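Local coordinates for protein NAD nucleotidase (Haemophilus influenzae, PDB 3ZTV) that degrades NAD to adenosine and nicotinamide riboside, acting as a zinc-dependent periplasmic pyrophosphatase and 5'-nucleotidase with its highest activity on AMP, at residues Q37-D42 / K299-K303; L158-T164 / F176-T182; S296-L300 / R317-L321. One frame throughout, in Å; residues are numbered along the deposited sequence.

Contact 1 (Q37-D42 / K299-K303); sequences QQTKVD and KLQVK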
ATOM      1  N   GLN A  37      37.429  27.043 -19.971  1.00 17.87           N
ATOM      2  CA  GLN A  37      37.170  26.465 -21.287  1.00 17.70           C
ATOM      3  C   GLN A  37      36.498  25.100 -21.207  1.00 16.28           C
ATOM      4  O   GLN A  37      36.820  24.292 -20.334  1.00 14.79           O
ATOM      5  CB  GLN A  37      38.480  26.329 -22.068  1.00 21.35           C
ATOM      6  CG  GLN A  37      39.325  27.595 -22.091  1.00 21.67           C
ATOM      7  CD  GLN A  37      40.151  27.718 -23.354  1.00 31.03           C
ATOM      8  OE1 GLN A  37      41.074  26.938 -23.587  1.00 31.97           O
ATOM      9  NE2 GLN A  37      39.817  28.700 -24.183  1.00 34.93           N
ATOM     10  N   GLN A  38      35.571  24.841 -22.124  1.00 14.59           N
ATOM     11  CA  GLN A  38      34.974  23.513 -22.214  1.00 15.24           C
ATOM     12  C   GLN A  38      36.032  22.500 -22.622  1.00 14.43           C
ATOM     13  O   GLN A  38      36.758  22.693 -23.603  1.00 14.07           O
ATOM     14  CB  GLN A  38      33.796  23.481 -23.187  1.00 18.97           C
ATOM     15  CG  GLN A  38      33.252  22.078 -23.415  1.00 23.80           C
ATOM     16  CD  GLN A  38      31.752  22.050 -23.618  1.00 26.63           C
ATOM     17  OE1 GLN A  38      31.265  21.779 -24.718  1.00 30.62           O
ATOM     18  NE2 GLN A  38      31.007  22.317 -22.549  1.00 28.80           N
ATOM     19  N   THR A  39      36.110  21.419 -21.857  1.00 13.52           N
ATOM     20  CA  THR A  39      37.197  20.465 -21.950  1.00 11.82           C
ATOM     21  C   THR A  39      36.638  19.051 -21.913  1.00 12.54           C
ATOM     22  O   THR A  39      35.848  18.709 -21.020  1.00 11.59           O
ATOM     23  CB  THR A  39      38.183  20.670 -20.779  1.00 12.11           C
ATOM     24  OG1 THR A  39      38.601  22.043 -20.745  1.00 12.74           O
ATOM     25  CG2 THR A  39      39.398  19.774 -20.912  1.00 12.38           C
ATOM     26  N   LYS A  40      37.026  18.235 -22.886  1.00 10.59           N
ATOM     27  CA  LYS A  40      36.672  16.822 -22.884  1.00  9.78           C
ATOM     28  C   LYS A  40      37.670  16.080 -22.019  1.00 10.63           C
ATOM     29  O   LYS A  40      38.883  16.256 -22.166  1.00 10.48           O
ATOM     30  CB  LYS A  40      36.709  16.242 -24.300  1.00 12.64           C
ATOM     31  CG  LYS A  40      35.555  16.639 -25.208  1.00 14.23           C
ATOM     32  CD  LYS A  40      35.698  15.985 -26.583  1.00 17.48           C
ATOM     33  CE  LYS A  40      34.493  16.269 -27.468  1.00 20.39           C
ATOM     34  NZ  LYS A  40      34.644  15.626 -28.805  1.00 22.08           N
ATOM     35  N   VAL A  41      37.147  15.254 -21.114  1.00  9.89           N
ATOM     36  CA  VAL A  41      37.957  14.450 -20.205  1.00 10.22           C
ATOM     37  C   VAL A  41      37.342  13.058 -20.093  1.00  8.52           C
ATOM     38  O   VAL A  41      36.188  12.857 -20.480  1.00  9.32           O
ATOM     39  CB  VAL A  41      38.028  15.087 -18.794  1.00  9.10           C
ATOM     40  CG1 VAL A  41      38.598  16.496 -18.879  1.00 10.26           C
ATOM     41  CG2 VAL A  41      36.651  15.091 -18.119  1.00 10.79           C
ATOM     42  N   ASP A  42      38.120  12.102 -19.591  1.00  7.86           N
ATOM     43  CA  ASP A  42      37.602  10.775 -19.282  1.00  9.14           C
ATOM     44  C   ASP A  42      37.348  10.648 -17.786  1.00  7.61           C
ATOM     45  O   ASP A  42      38.166  11.102 -16.972  1.00  8.97           O
ATOM     46  CB  ASP A  42      38.581   9.691 -19.729  1.00  9.06           C
ATOM     47  CG  ASP A  42      38.697   9.604 -21.240  1.00 12.20           C
ATOM     48  OD1 ASP A  42      37.664   9.768 -21.920  1.00 12.24           O
ATOM     49  OD2 ASP A  42      39.821   9.401 -21.739  1.00 15.34           O
ATOM     50  N   LYS A 299      43.354  12.746 -20.805  1.00 11.22           N
ATOM     51  CA  LYS A 299      42.595  13.418 -21.852  1.00 10.63           C
ATOM     52  C   LYS A 299      42.182  14.791 -21.368  1.00 11.24           C
ATOM     53  O   LYS A 299      41.374  14.924 -20.445  1.00 11.20           O
ATOM     54  CB  LYS A 299      41.357  12.613 -22.275  1.00 10.99           C
ATOM     55  CG  LYS A 299      40.501  13.311 -23.346  1.00 11.80           C
ATOM     56  CD  LYS A 299      39.213  12.551 -23.648  1.00 13.03           C
ATOM     57  CE  LYS A 299      39.480  11.300 -24.467  1.00 14.96           C
ATOM     58  NZ  LYS A 299      38.242  10.479 -24.604  1.00 15.08           N
ATOM     59  N   LEU A 300      42.747  15.817 -21.987  1.00  9.69           N
ATOM     60  CA  LEU A 300      42.380  17.187 -21.679  1.00 11.94           C
ATOM     61  C   LEU A 300      42.271  17.929 -23.003  1.00 10.32           C
ATOM     62  O   LEU A 300      43.221  18.591 -23.441  1.00 12.22           O
ATOM     63  CB  LEU A 300      43.431  17.841 -20.779  1.00 13.26           C
ATOM     64  CG  LEU A 300      43.654  17.213 -19.395  1.00 11.62           C
ATOM     65  CD1 LEU A 300      44.940  17.734 -18.775  1.00 14.32           C
ATOM     66  CD2 LEU A 300      42.467  17.438 -18.456  1.00 13.85           C
ATOM     67  N   GLN A 301      41.121  17.801 -23.653  1.00 10.77           N
ATOM     68  CA  GLN A 301      40.947  18.331 -25.005  1.00 10.52           C
ATOM     69  C   GLN A 301      40.042  19.555 -25.040  1.00 12.06           C
ATOM     70  O   GLN A 301      38.996  19.589 -24.396  1.00 11.54           O
ATOM     71  CB  GLN A 301      40.399  17.250 -25.936  1.00 12.55           C
ATOM     72  CG  GLN A 301      41.330  16.067 -26.113  1.00 12.86           C
ATOM     73  CD  GLN A 301      40.716  14.966 -26.946  1.00 14.45           C
ATOM     74  OE1 GLN A 301      39.622  15.119 -27.490  1.00 16.64           O
ATOM     75  NE2 GLN A 301      41.416  13.844 -27.043  1.00 14.30           N
ATOM     76  N   VAL A 302      40.465  20.571 -25.788  1.00 12.85           N
ATOM     77  CA  VAL A 302      39.653  21.757 -26.010  1.00 13.47           C
ATOM     78  C   VAL A 302      39.486  21.979 -27.516  1.00 14.94           C
ATOM     79  O   VAL A 302      40.317  21.534 -28.312  1.00 15.27           O
ATOM     80  CB  VAL A 302      40.274  23.005 -25.348  1.00 14.66           C
ATOM     81  CG1 VAL A 302      40.450  22.776 -23.844  1.00 14.06           C
ATOM     82  CG2 VAL A 302      41.605  23.349 -26.001  1.00 19.79           C
ATOM     83  N   LYS A 303      38.403  22.640 -27.905  1.00 15.61           N
ATOM     84  CA  LYS A 303      38.092  22.847 -29.321  1.00 17.74           C
ATOM     85  C   LYS A 303      38.883  24.023 -29.878  1.00 17.30           C
ATOM     86  O   LYS A 303      38.838  25.122 -29.326  1.00 20.62           O
ATOM     87  CB  LYS A 303      36.589  23.092 -29.491  1.00 21.36           C
ATOM     88  CG  LYS A 303      36.084  23.131 -30.926  1.00 22.66           C
ATOM     89  CD  LYS A 303      34.581  23.384 -30.942  1.00 25.43           C
ATOM     90  CE  LYS A 303      34.011  23.431 -32.354  1.00 30.03           C
ATOM     91  NZ  LYS A 303      33.685  22.077 -32.881  1.00 31.73           N
TER
HETATM   92  O   HOH W   1      36.607  23.931 -26.095  1.00 19.71           O
HETATM   93  O   HOH W   2      40.836  12.814 -18.874  1.00  9.99           O
HETATM   94  O   HOH W   3      40.253   7.802 -23.924  1.00 28.16           O
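Lys299 holds its CG opposite its own backbone N and then bends at chi3 (-74°), which carries NZ across the carboxylate of Asp42, whose CG leans back beside its backbone N. The two side chains cross at about a right angle, and NZ meets OD1 of Asp42 at 2.8 Å on its syn side, 17° out of the carboxylate plane. A long flexible lysine suits this place, since NZ also makes a salt bridge with Glu29. Water 3 donates to Asp42 OD2 and accepts only weakly from NZ.

The backbones pair through a single antiparallel bridge, the hydrogen-bonded pair Lys40 and Gln301. Lys40 N gives to Gln301 O at 2.8 Å, and Gln301 N returns a nearly straight bond (175°) to Lys40 O at 3.1 Å. Beyond the bridge, water takes over: water 1 links Gln38 O to Lys303 N, and water 2 links Asp42 N to Lys299 O. Beta-branched Thr39 and Val302 lie side by side, pointing the same way, with Val302 CG1 3.7 Å from Thr39 OG1, which itself donates to Gln37 O. On the buried side Val41 CG1 touches Leu300 CD2 at 4.0 Å.

The contact joins two small hairpins: strand 37-43 pairs with strand 28-34, strand 301-303 pairs with strand 309-311, and helix 314-325 packs against Leu300.

Contact 2 (L158-T164 / F176-T182); sequences LDTVNKT and FYDEIAT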
ATOM      1  N   LEU A 158      16.059  -1.936  -0.524  1.00  4.11           N
ATOM      2  CA  LEU A 158      14.769  -1.529  -1.087  1.00  4.19           C
ATOM      3  C   LEU A 158      14.880  -1.264  -2.586  1.00  4.03           C
ATOM      4  O   LEU A 158      15.870  -0.674  -3.036  1.00  4.58           O
ATOM      5  CB  LEU A 158      14.255  -0.261  -0.379  1.00  5.17           C
ATOM      6  CG  LEU A 158      12.742   0.001  -0.370  1.00  4.59           C
ATOM      7  CD1 LEU A 158      12.017  -0.956   0.567  1.00  6.62           C
ATOM      8  CD2 LEU A 158      12.458   1.450   0.045  1.00  5.60           C
ATOM      9  N   ASP A 159      13.851  -1.646  -3.341  1.00  5.10           N
ATOM     10  CA  ASP A 159      13.814  -1.414  -4.789  1.00  5.01           C
ATOM     11  C   ASP A 159      12.641  -0.540  -5.188  1.00  4.54           C
ATOM     12  O   ASP A 159      11.638  -0.440  -4.472  1.00  5.27           O
ATOM     13  CB  ASP A 159      13.691  -2.756  -5.520  1.00  5.70           C
ATOM     14  CG  ASP A 159      14.330  -2.762  -6.918  1.00  5.86           C
ATOM     15  OD1 ASP A 159      14.672  -1.699  -7.491  1.00  5.39           O
ATOM     16  OD2 ASP A 159      14.482  -3.889  -7.466  1.00  6.84           O
ATOM     17  N   THR A 160      12.782   0.122  -6.326  1.00  5.71           N
ATOM     18  CA  THR A 160      11.668   0.801  -6.956  1.00  5.98           C
ATOM     19  C   THR A 160      10.649  -0.233  -7.460  1.00  6.68           C
ATOM     20  O   THR A 160      11.026  -1.279  -8.010  1.00  6.96           O
ATOM     21  CB  THR A 160      12.162   1.732  -8.074  1.00  5.71           C
ATOM     22  OG1 THR A 160      11.067   2.528  -8.545  1.00  7.67           O
ATOM     23  CG2 THR A 160      12.839   0.965  -9.239  1.00  6.42           C
ATOM     24  N   VAL A 161       9.362   0.029  -7.245  1.00  5.72           N
ATOM     25  CA  VAL A 161       8.314  -0.957  -7.523  1.00  6.73           C
ATOM     26  C   VAL A 161       7.723  -0.843  -8.931  1.00  7.14           C
ATOM     27  O   VAL A 161       7.961  -1.715  -9.777  1.00  6.94           O
ATOM     28  CB  VAL A 161       7.202  -0.940  -6.445  1.00  6.37           C
ATOM     29  CG1 VAL A 161       6.064  -1.860  -6.848  1.00  8.27           C
ATOM     30  CG2 VAL A 161       7.780  -1.359  -5.091  1.00  7.19           C
ATOM     31  N   ASN A 162       6.945   0.205  -9.186  1.00  7.99           N
ATOM     32  CA  ASN A 162       6.248   0.337 -10.466  1.00  8.04           C
ATOM     33  C   ASN A 162       7.195   0.270 -11.668  1.00  7.92           C
ATOM     34  O   ASN A 162       6.922  -0.404 -12.657  1.00  8.33           O
ATOM     35  CB  ASN A 162       5.432   1.635 -10.523  1.00 10.92           C
ATOM     36  CG  ASN A 162       4.265   1.647  -9.552  1.00 12.24           C
ATOM     37  OD1 ASN A 162       3.800   0.604  -9.098  1.00 12.92           O
ATOM     38  ND2 ASN A 162       3.773   2.841  -9.250  1.00 15.43           N
ATOM     39  N   LYS A 163       8.319   0.968 -11.581  1.00  7.76           N
ATOM     40  CA  LYS A 163       9.279   0.991 -12.680  1.00  7.66           C
ATOM     41  C   LYS A 163       9.802  -0.417 -13.009  1.00  6.91           C
ATOM     42  O   LYS A 163       9.966  -0.780 -14.182  1.00  7.56           O
ATOM     43  CB  LYS A 163      10.437   1.939 -12.352  1.00  8.19           C
ATOM     44  CG  LYS A 163      11.473   2.034 -13.460  1.00  8.56           C
ATOM     45  CD  LYS A 163      12.562   3.039 -13.121  1.00  7.50           C
ATOM     46  CE  LYS A 163      12.045   4.473 -13.141  1.00  7.64           C
ATOM     47  NZ  LYS A 163      13.176   5.452 -13.061  1.00  8.33           N
ATOM     48  N   THR A 164      10.058  -1.217 -11.978  1.00  5.98           N
ATOM     49  CA  THR A 164      10.554  -2.577 -12.171  1.00  5.65           C
ATOM     50  C   THR A 164       9.467  -3.479 -12.751  1.00  7.65           C
ATOM     51  O   THR A 164       9.687  -4.180 -13.747  1.00  7.29           O
ATOM     52  CB  THR A 164      11.109  -3.175 -10.858  1.00  6.43           C
ATOM     53  OG1 THR A 164      12.121  -2.306 -10.341  1.00  5.64           O
ATOM     54  CG2 THR A 164      11.716  -4.560 -11.099  1.00  6.67           C
ATOM     55  N   PHE A 176       6.221  -7.782  -5.125  1.00  6.87           N
ATOM     56  CA  PHE A 176       6.723  -6.448  -4.782  1.00  7.04           C
ATOM     57  C   PHE A 176       5.795  -5.756  -3.789  1.00  6.90           C
ATOM     58  O   PHE A 176       4.574  -5.894  -3.874  1.00  8.12           O
ATOM     59  CB  PHE A 176       6.813  -5.577  -6.040  1.00  7.30           C
ATOM     60  CG  PHE A 176       7.916  -5.977  -6.989  1.00  7.11           C
ATOM     61  CD1 PHE A 176       7.785  -7.090  -7.816  1.00  8.39           C
ATOM     62  CD2 PHE A 176       9.089  -5.232  -7.060  1.00  7.75           C
ATOM     63  CE1 PHE A 176       8.810  -7.449  -8.690  1.00  8.53           C
ATOM     64  CE2 PHE A 176      10.112  -5.593  -7.932  1.00  8.08           C
ATOM     65  CZ  PHE A 176       9.967  -6.703  -8.744  1.00  8.21           C
ATOM     66  N   TYR A 177       6.376  -4.985  -2.873  1.00  5.56           N
ATOM     67  CA  TYR A 177       5.632  -4.258  -1.844  1.00  6.74           C
ATOM     68  C   TYR A 177       6.001  -2.774  -1.817  1.00  6.51           C
ATOM     69  O   TYR A 177       7.136  -2.383  -2.126  1.00  5.10           O
ATOM     70  CB  TYR A 177       5.827  -4.944  -0.485  1.00  5.91           C
ATOM     71  CG  TYR A 177       5.221  -6.328  -0.526  1.00  6.84           C
ATOM     72  CD1 TYR A 177       3.869  -6.521  -0.258  1.00  7.16           C
ATOM     73  CD2 TYR A 177       5.972  -7.434  -0.919  1.00  7.44           C
ATOM     74  CE1 TYR A 177       3.293  -7.783  -0.340  1.00  8.48           C
ATOM     75  CE2 TYR A 177       5.406  -8.696  -1.002  1.00  8.59           C
ATOM     76  CZ  TYR A 177       4.070  -8.865  -0.716  1.00  7.19           C
ATOM     77  OH  TYR A 177       3.507 -10.125  -0.823  1.00  9.46           O
ATOM     78  N   ASP A 178       5.020  -1.953  -1.442  1.00  6.35           N
ATOM     79  CA  ASP A 178       5.174  -0.508  -1.392  1.00  6.82           C
ATOM     80  C   ASP A 178       6.444  -0.062  -0.682  1.00  4.76           C
ATOM     81  O   ASP A 178       6.769  -0.550   0.407  1.00  5.42           O
ATOM     82  CB  ASP A 178       3.960   0.114  -0.703  1.00  6.95           C
ATOM     83  CG  ASP A 178       4.024   1.618  -0.680  1.00  8.05           C
ATOM     84  OD1 ASP A 178       3.880   2.237  -1.755  1.00  8.83           O
ATOM     85  OD2 ASP A 178       4.209   2.182   0.417  1.00 10.00           O
ATOM     86  N   GLU A 179       7.153   0.876  -1.305  1.00  4.97           N
ATOM     87  CA  GLU A 179       8.416   1.384  -0.768  1.00  5.06           C
ATOM     88  C   GLU A 179       8.272   2.024   0.618  1.00  5.15           C
ATOM     89  O   GLU A 179       9.016   1.685   1.537  1.00  5.74           O
ATOM     90  CB  GLU A 179       9.052   2.405  -1.731  1.00  5.23           C
ATOM     91  CG  GLU A 179       9.402   1.878  -3.145  1.00  5.91           C
ATOM     92  CD  GLU A 179       8.309   2.128  -4.188  1.00  6.49           C
ATOM     93  OE1 GLU A 179       7.110   2.240  -3.803  1.00  7.58           O
ATOM     94  OE2 GLU A 179       8.654   2.212  -5.400  1.00  6.65           O
ATOM     95  N   ILE A 180       7.342   2.971   0.757  1.00  5.23           N
ATOM     96  CA  ILE A 180       7.144   3.658   2.039  1.00  6.12           C
ATOM     97  C   ILE A 180       6.698   2.690   3.134  1.00  6.78           C
ATOM     98  O   ILE A 180       7.273   2.677   4.230  1.00  5.65           O
ATOM     99  CB  ILE A 180       6.137   4.826   1.899  1.00  7.17           C
ATOM    100  CG1 ILE A 180       6.761   5.938   1.047  1.00  9.45           C
ATOM    101  CG2 ILE A 180       5.692   5.344   3.271  1.00  8.90           C
ATOM    102  CD1 ILE A 180       5.807   7.046   0.659  1.00 13.33           C
ATOM    103  N   ALA A 181       5.684   1.874   2.860  1.00  5.94           N
ATOM    104  CA  ALA A 181       5.219   0.942   3.881  1.00  5.98           C
ATOM    105  C   ALA A 181       6.318  -0.022   4.301  1.00  5.20           C
ATOM    106  O   ALA A 181       6.525  -0.282   5.482  1.00  6.05           O
ATOM    107  CB  ALA A 181       3.984   0.177   3.420  1.00  8.40           C
ATOM    108  N   THR A 182       7.036  -0.572   3.334  1.00  4.67           N
ATOM    109  CA  THR A 182       8.089  -1.520   3.677  1.00  5.61           C
ATOM    110  C   THR A 182       9.164  -0.867   4.541  1.00  5.26           C
ATOM    111  O   THR A 182       9.623  -1.451   5.527  1.00  5.06           O
ATOM    112  CB  THR A 182       8.726  -2.179   2.424  1.00  4.73           C
ATOM    113  OG1 THR A 182       7.717  -2.892   1.691  1.00  6.09           O
ATOM    114  CG2 THR A 182       9.864  -3.120   2.833  1.00  5.28           C
TER
HETATM  115  O   HOH W   4       9.983   4.608  -6.202  1.00 10.27           O
HETATM  116  O   HOH W   5       6.836   2.584  -7.384  1.00  9.07           O
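Phe176 opens the second segment by laying its CB against Val161 CG1 at 3.9 Å, the two side chains sliding past each other in opposite directions. Its ring reaches on to Thr164, whose CG2 lies 3.6 Å from CZ of Phe176. Thr164 suits its place by having two unlike branches: the methyl meets the ring while OG1 donates to Thr160 O at 2.8 Å. Tyr177 contributes its backbone, its O lying 3.2 Å from Val161 CG2.

Asp178 is the N-cap of helix 179-191, and its OD2 accepts from Ala181 N in a straight bond (169°). Glu179 then carries the polar link across. A bend at chi2 (94°) turns its carboxylate back over Val161, where OE2 accepts from Val161 N at 2.9 Å, the donor standing well above the carboxylate plane. Two waters also donate to OE2; one of them accepts from Asn162 N. The acid therefore takes the amide of Val161 directly and the first amide of the next helix through water. One turn on, Thr182 sets CG2 3.8 Å from Leu158 CD1, while its OG1 and N both bond to Asp178 O, from opposite faces of the carbonyl.

Thr164 packs on the zinc ligand Asn102 and Asp159 on His203, probably another ligand, so the turn borders the metal site. The contact lies at the end of strand 151-159, which runs beside strand 198-203; helix 206-215 packs against Leu158 and Ile180, strand 128-130 meets Phe176, and the second subunit packs on Thr182.

Contact 3 (S296-L300 / R317-L321); sequences SSHKL and RKKAL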
ATOM      1  N   SER A 296      40.464  10.841 -15.225  1.00  8.18           N
ATOM      2  CA  SER A 296      41.786  10.663 -15.813  1.00  8.83           C
ATOM      3  C   SER A 296      42.490  11.999 -16.032  1.00  7.84           C
ATOM      4  O   SER A 296      41.846  13.010 -16.302  1.00  9.50           O
ATOM      5  CB  SER A 296      41.662   9.932 -17.145  1.00  9.25           C
ATOM      6  OG  SER A 296      42.922   9.853 -17.795  1.00  9.76           O
ATOM      7  N   SER A 297      43.815  11.991 -15.910  1.00 10.58           N
ATOM      8  CA  SER A 297      44.612  13.173 -16.221  1.00 11.65           C
ATOM      9  C   SER A 297      45.061  13.186 -17.678  1.00 12.28           C
ATOM     10  O   SER A 297      45.702  14.141 -18.116  1.00 13.50           O
ATOM     11  CB  SER A 297      45.853  13.228 -15.331  1.00 13.35           C
ATOM     12  OG  SER A 297      46.753  12.193 -15.676  1.00 14.70           O
ATOM     13  N   HIS A 298      44.734  12.136 -18.426  1.00 10.57           N
ATOM     14  CA  HIS A 298      45.375  11.909 -19.728  1.00 12.07           C
ATOM     15  C   HIS A 298      44.656  12.516 -20.930  1.00 12.84           C
ATOM     16  O   HIS A 298      45.283  12.766 -21.970  1.00 13.48           O
ATOM     17  CB  HIS A 298      45.646  10.416 -19.934  1.00 14.81           C
ATOM     18  CG  HIS A 298      46.520   9.823 -18.875  1.00 17.42           C
ATOM     19  ND1 HIS A 298      47.829  10.216 -18.686  1.00 21.91           N
ATOM     20  CD2 HIS A 298      46.265   8.899 -17.919  1.00 17.26           C
ATOM     21  CE1 HIS A 298      48.346   9.544 -17.673  1.00 21.28           C
ATOM     22  NE2 HIS A 298      47.418   8.738 -17.190  1.00 20.46           N
ATOM     23  N   LYS A 299      43.354  12.746 -20.805  1.00 11.22           N
ATOM     24  CA  LYS A 299      42.595  13.418 -21.852  1.00 10.63           C
ATOM     25  C   LYS A 299      42.182  14.791 -21.368  1.00 11.24           C
ATOM     26  O   LYS A 299      41.374  14.924 -20.445  1.00 11.20           O
ATOM     27  CB  LYS A 299      41.357  12.613 -22.275  1.00 10.99           C
ATOM     28  CG  LYS A 299      40.501  13.311 -23.346  1.00 11.80           C
ATOM     29  CD  LYS A 299      39.213  12.551 -23.648  1.00 13.03           C
ATOM     30  CE  LYS A 299      39.480  11.300 -24.467  1.00 14.96           C
ATOM     31  NZ  LYS A 299      38.242  10.479 -24.604  1.00 15.08           N
ATOM     32  N   LEU A 300      42.747  15.817 -21.987  1.00  9.69           N
ATOM     33  CA  LEU A 300      42.380  17.187 -21.679  1.00 11.94           C
ATOM     34  C   LEU A 300      42.271  17.929 -23.003  1.00 10.32           C
ATOM     35  O   LEU A 300      43.221  18.591 -23.441  1.00 12.22           O
ATOM     36  CB  LEU A 300      43.431  17.841 -20.779  1.00 13.26           C
ATOM     37  CG  LEU A 300      43.654  17.213 -19.395  1.00 11.62           C
ATOM     38  CD1 LEU A 300      44.940  17.734 -18.775  1.00 14.32           C
ATOM     39  CD2 LEU A 300      42.467  17.438 -18.456  1.00 13.85           C
ATOM     40  N   ARG A 317      48.502  22.984 -20.469  1.00 14.68           N
ATOM     41  CA  ARG A 317      48.196  21.663 -19.927  1.00 13.90           C
ATOM     42  C   ARG A 317      48.578  21.599 -18.453  1.00 14.65           C
ATOM     43  O   ARG A 317      47.846  21.039 -17.636  1.00 13.49           O
ATOM     44  CB  ARG A 317      48.897  20.547 -20.705  1.00 14.22           C
ATOM     45  CG  ARG A 317      48.342  19.173 -20.348  1.00 15.84           C
ATOM     46  CD  ARG A 317      49.000  18.048 -21.129  1.00 15.77           C
ATOM     47  NE  ARG A 317      48.290  16.791 -20.907  1.00 18.28           N
ATOM     48  CZ  ARG A 317      47.245  16.381 -21.620  1.00 17.71           C
ATOM     49  NH1 ARG A 317      46.776  17.123 -22.616  1.00 14.98           N
ATOM     50  NH2 ARG A 317      46.662  15.229 -21.331  1.00 17.12           N
ATOM     51  N   LYS A 318      49.728  22.170 -18.116  1.00 13.95           N
ATOM     52  CA  LYS A 318      50.180  22.196 -16.728  1.00 15.86           C
ATOM     53  C   LYS A 318      49.185  22.924 -15.820  1.00 14.52           C
ATOM     54  O   LYS A 318      48.886  22.451 -14.719  1.00 14.68           O
ATOM     55  CB  LYS A 318      51.580  22.813 -16.632  1.00 16.75           C
ATOM     56  CG  LYS A 318      52.675  21.935 -17.224  1.00 16.92           C
ATOM     57  CD  LYS A 318      54.052  22.583 -17.100  1.00 19.64           C
ATOM     58  CE  LYS A 318      55.159  21.664 -17.611  1.00 19.74           C
ATOM     59  NZ  LYS A 318      55.086  21.433 -19.085  1.00 20.34           N
ATOM     60  N   LYS A 319      48.648  24.048 -16.284  1.00 13.58           N
ATOM     61  CA  LYS A 319      47.675  24.803 -15.494  1.00 16.67           C
ATOM     62  C   LYS A 319      46.384  24.012 -15.291  1.00 15.05           C
ATOM     63  O   LYS A 319      45.777  24.050 -14.216  1.00 14.41           O
ATOM     64  CB  LYS A 319      47.361  26.146 -16.157  1.00 16.86           C
ATOM     65  CG  LYS A 319      48.510  27.143 -16.118  1.00 19.56           C
ATOM     66  CD  LYS A 319      48.221  28.345 -16.999  1.00 23.05           C
ATOM     67  CE  LYS A 319      49.449  29.236 -17.130  1.00 28.45           C
ATOM     68  NZ  LYS A 319      49.270  30.253 -18.206  1.00 30.81           N
ATOM     69  N   ALA A 320      45.961  23.308 -16.337  1.00 14.09           N
ATOM     70  CA  ALA A 320      44.782  22.451 -16.268  1.00 13.45           C
ATOM     71  C   ALA A 320      44.969  21.362 -15.215  1.00 12.17           C
ATOM     72  O   ALA A 320      44.097  21.144 -14.367  1.00 11.94           O
ATOM     73  CB  ALA A 320      44.512  21.835 -17.631  1.00 14.90           C
ATOM     74  N   LEU A 321      46.108  20.688 -15.267  1.00 13.21           N
ATOM     75  CA  LEU A 321      46.424  19.632 -14.316  1.00 14.05           C
ATOM     76  C   LEU A 321      46.521  20.171 -12.894  1.00 13.09           C
ATOM     77  O   LEU A 321      46.003  19.566 -11.955  1.00 14.01           O
ATOM     78  CB  LEU A 321      47.721  18.918 -14.707  1.00 15.58           C
ATOM     79  CG  LEU A 321      47.669  18.030 -15.950  1.00 17.22           C
ATOM     80  CD1 LEU A 321      49.078  17.596 -16.361  1.00 19.13           C
ATOM     81  CD2 LEU A 321      46.774  16.821 -15.716  1.00 17.06           C
TER
HETATM   82  O   HOH W   6      48.232  14.719 -18.949  1.00 22.84           O
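Arg317 and Leu321, one turn apart on helix 314-325, receive Leu300 between them in the tight part of this contact. Leu300 CD1 sits over the centre of the guanidinium, 3.9 Å above its plane, and meets Leu321 CD2 at 3.7 Å. The same CD2 also touches Ser297 CB at 3.7 Å, so one methyl of Leu321 bridges two residues of the loop. Ala320 lies slightly farther off, its CB 4.3 Å from Leu300 CD1; a small residue fits here, where the helix faces the leucine. An arginine suits its place because its flat group can cover a leucine with a face while its N-H groups work at the rim.

The polar edge of the guanidinium is held more loosely, partly through a water. The side chain of Arg317 is extended from CG to NE, with CG opposite the backbone N (chi1 -167°), and this reach brings Arg317 NH2 to His298 O at 2.9 Å, near the guanidinium plane. That bond is weak, bent to 122°. Water 6 joins the parts more indirectly, accepting from Arg317 NE and donating to Ser297 O at 2.7 Å. The firmer polar grip lies outside the pair: NH1 bonds to Leu312 O and forms a salt bridge with Glu311, while Ser297 OG bonds to Asp333.

Ser296 OG accepts from His298 N at 3.0 Å, which makes the start of the loop an ST turn. It bends the chain leaving strand 284-295, and the arrangement as a whole is a loop packed on an amphipathic helix, away from the zinc and adenosine sites.

Overall arrangement
Contacts 1 and 3 are neighbours, with centres 9 Å apart; they share Lys299 and Leu300 and are joined by a probable hydrogen bond from Ser296 N to Asp42 O. Together they tie the hairpin of strands 28-34 and 37-43 to the chain after strand 284-295 and to helix 314-325. Contact 2 lies on the opposite side of the chain's centre, about 41 Å from contact 1 and 43 Å from contact 3, centre to centre. Its sequence falls between the two segments of contact 1 and precedes contact 3. It borders the zinc site of the calcineurin-like region, whereas the other two lie at the periphery, away from the zinc and adenosine sites.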